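Local coordinates for protein mediator of RNA polymerase II transcription subunit 18 (Schizosaccharomyces pombe, PDB 3C0T) that serves as a component of the Mediator complex, a coactivator that relays signals from gene-specific regulators to the RNA polymerase II transcription machinery, at residues 21-26 with 129-134. Numbering follows the deposited sequence.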
# COMPACT_ATOMS: atom_id res chain seq x y z
N SER A 21 -19.22 7.78 4.33
CA SER A 21 -19.26 8.68 3.18
C SER A 21 -18.76 7.94 1.94
O SER A 21 -19.32 8.09 0.85
CB SER A 21 -18.37 9.91 3.41
OG SER A 21 -18.91 10.77 4.39
N LEU A 22 -17.71 7.13 2.11
CA LEU A 22 -17.16 6.37 1.01
C LEU A 22 -18.16 5.33 0.52
O LEU A 22 -18.23 5.04 -0.69
CB LEU A 22 -15.86 5.68 1.43
CG LEU A 22 -14.63 6.56 1.72
CD1 LEU A 22 -13.53 5.69 2.35
CD2 LEU A 22 -14.13 7.21 0.44
N SER A 23 -18.94 4.77 1.44
CA SER A 23 -19.94 3.76 1.08
C SER A 23 -21.14 4.40 0.41
O SER A 23 -21.85 3.76 -0.35
CB SER A 23 -20.41 2.98 2.32
OG SER A 23 -19.44 2.03 2.73
N LYS A 24 -21.36 5.67 0.72
CA LYS A 24 -22.48 6.39 0.15
C LYS A 24 -22.17 6.89 -1.26
O LYS A 24 -23.06 6.98 -2.10
CB LYS A 24 -22.84 7.58 1.05
CG LYS A 24 -23.81 8.58 0.44
CD LYS A 24 -24.10 9.71 1.41
CE LYS A 24 -24.72 10.93 0.71
NZ LYS A 24 -23.75 11.62 -0.20
N THR A 25 -20.89 7.18 -1.54
CA THR A 25 -20.52 7.69 -2.85
C THR A 25 -19.78 6.74 -3.79
O THR A 25 -19.77 6.98 -5.00
CB THR A 25 -19.67 8.97 -2.72
OG1 THR A 25 -18.38 8.65 -2.20
CG2 THR A 25 -20.34 9.96 -1.78
N LEU A 26 -19.18 5.67 -3.27
CA LEU A 26 -18.43 4.75 -4.12
C LEU A 26 -18.96 3.33 -4.12
O LEU A 26 -19.87 3.00 -3.36
CB LEU A 26 -16.97 4.71 -3.66
CG LEU A 26 -16.24 6.04 -3.52
CD1 LEU A 26 -14.83 5.81 -3.03
CD2 LEU A 26 -16.22 6.76 -4.86
N LEU A 129 -10.00 -1.21 3.87
CA LEU A 129 -11.13 -1.41 2.98
C LEU A 129 -10.78 -0.88 1.60
O LEU A 129 -10.00 0.06 1.45
CB LEU A 129 -12.36 -0.66 3.51
CG LEU A 129 -13.02 -1.25 4.76
CD1 LEU A 129 -14.06 -0.28 5.33
CD2 LEU A 129 -13.65 -2.59 4.40
N GLU A 130 -11.37 -1.48 0.58
CA GLU A 130 -11.11 -1.04 -0.78
C GLU A 130 -12.41 -0.78 -1.51
O GLU A 130 -13.34 -1.59 -1.47
CB GLU A 130 -10.29 -2.10 -1.51
CG GLU A 130 -9.37 -1.51 -2.55
CD GLU A 130 -8.38 -2.53 -3.10
OE1 GLU A 130 -8.83 -3.50 -3.75
OE2 GLU A 130 -7.15 -2.35 -2.88
N TYR A 131 -12.48 0.38 -2.16
CA TYR A 131 -13.64 0.79 -2.93
C TYR A 131 -13.22 0.98 -4.38
O TYR A 131 -12.03 0.91 -4.69
CB TYR A 131 -14.21 2.10 -2.39
CG TYR A 131 -14.84 2.01 -1.02
CD1 TYR A 131 -14.06 2.08 0.14
CD2 TYR A 131 -16.22 1.90 -0.88
CE1 TYR A 131 -14.64 2.05 1.41
CE2 TYR A 131 -16.82 1.86 0.38
CZ TYR A 131 -16.02 1.95 1.52
OH TYR A 131 -16.62 1.96 2.75
N PHE A 132 -14.19 1.22 -5.27
CA PHE A 132 -13.91 1.41 -6.69
C PHE A 132 -14.88 2.42 -7.28
O PHE A 132 -16.04 2.49 -6.86
CB PHE A 132 -14.04 0.10 -7.47
CG PHE A 132 -13.59 -1.12 -6.71
CD1 PHE A 132 -14.42 -1.70 -5.75
CD2 PHE A 132 -12.31 -1.65 -6.91
CE1 PHE A 132 -13.97 -2.80 -4.98
CE2 PHE A 132 -11.85 -2.75 -6.15
CZ PHE A 132 -12.68 -3.32 -5.18
N PHE A 133 -14.41 3.20 -8.25
CA PHE A 133 -15.24 4.18 -8.93
C PHE A 133 -14.42 4.86 -10.03
O PHE A 133 -13.20 5.04 -9.89
CB PHE A 133 -15.77 5.22 -7.94
CG PHE A 133 -17.19 5.66 -8.22
CD1 PHE A 133 -18.23 4.73 -8.22
CD2 PHE A 133 -17.48 7.00 -8.48
CE1 PHE A 133 -19.55 5.13 -8.49
CE2 PHE A 133 -18.80 7.41 -8.74
CZ PHE A 133 -19.83 6.46 -8.75
N PHE A 134 -15.09 5.21 -11.14
CA PHE A 134 -14.42 5.86 -12.27
C PHE A 134 -13.16 5.13 -12.66
O PHE A 134 -12.14 5.76 -12.98
CB PHE A 134 -14.08 7.32 -11.94
CG PHE A 134 -15.27 8.22 -11.88
CD1 PHE A 134 -15.53 8.98 -10.74
CD2 PHE A 134 -16.15 8.31 -12.97
CE1 PHE A 134 -16.65 9.82 -10.69
CE2 PHE A 134 -17.26 9.14 -12.92
CZ PHE A 134 -17.52 9.90 -11.78
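Tyr131 lies flat beneath the last turn of helix 15-25, with CB of Leu22 seated on one face of its ring. That methylene stands 3.9 Å from the ring centroid and 18° off the normal, a CH-pi contact displaced toward the phenol end, where it also meets CZ. The tyrosine CG is anti to its own carbonyl carbon (chi1 -68°), which sends the ring off the strand and under the helix. Leu26, the first residue to leave the helical path, fills the space between the two aromatic side chains that rise from the strand toward the helix. Its CD1 rests 3.8 Å from CB of Tyr131, while CD2 presses to 3.5 Å from CB of Phe133. Val138 of the adjoining strand 136-146 touches both Leu26 and Tyr131, and Leu196 and Phe199 pack on Leu22, closing this apolar, largely buried side. The solvent side, at the hydroxyl end of the Tyr131 ring, is looser and more polar. There OG of the exposed Ser23 approaches the ring edge, near its plane, and shares a 2.8 Å hydrogen bond with the phenol OH. Cutting Tyr131 back to an alanine would remove both ring and hydroxyl, and is likely to leave Ser23 OG without this partner and a gap below Leu22 CB and Leu26. At the strand's end, partly exposed Phe133 turns one ring face to the carbonyl O of Thr25, which sits over the ring centre, 3.8 Å from CZ; the Phe133 side chain also touches Leu195 of helix 179-196. The short helix and strand axes run 9.3 Å apart at 31°. Helix 15-25 thus packs along the curled, barrel-like antiparallel sheet of this Med18 family member, covering strand 118-133 and leading straight into its antiparallel neighbour, strand 27-41.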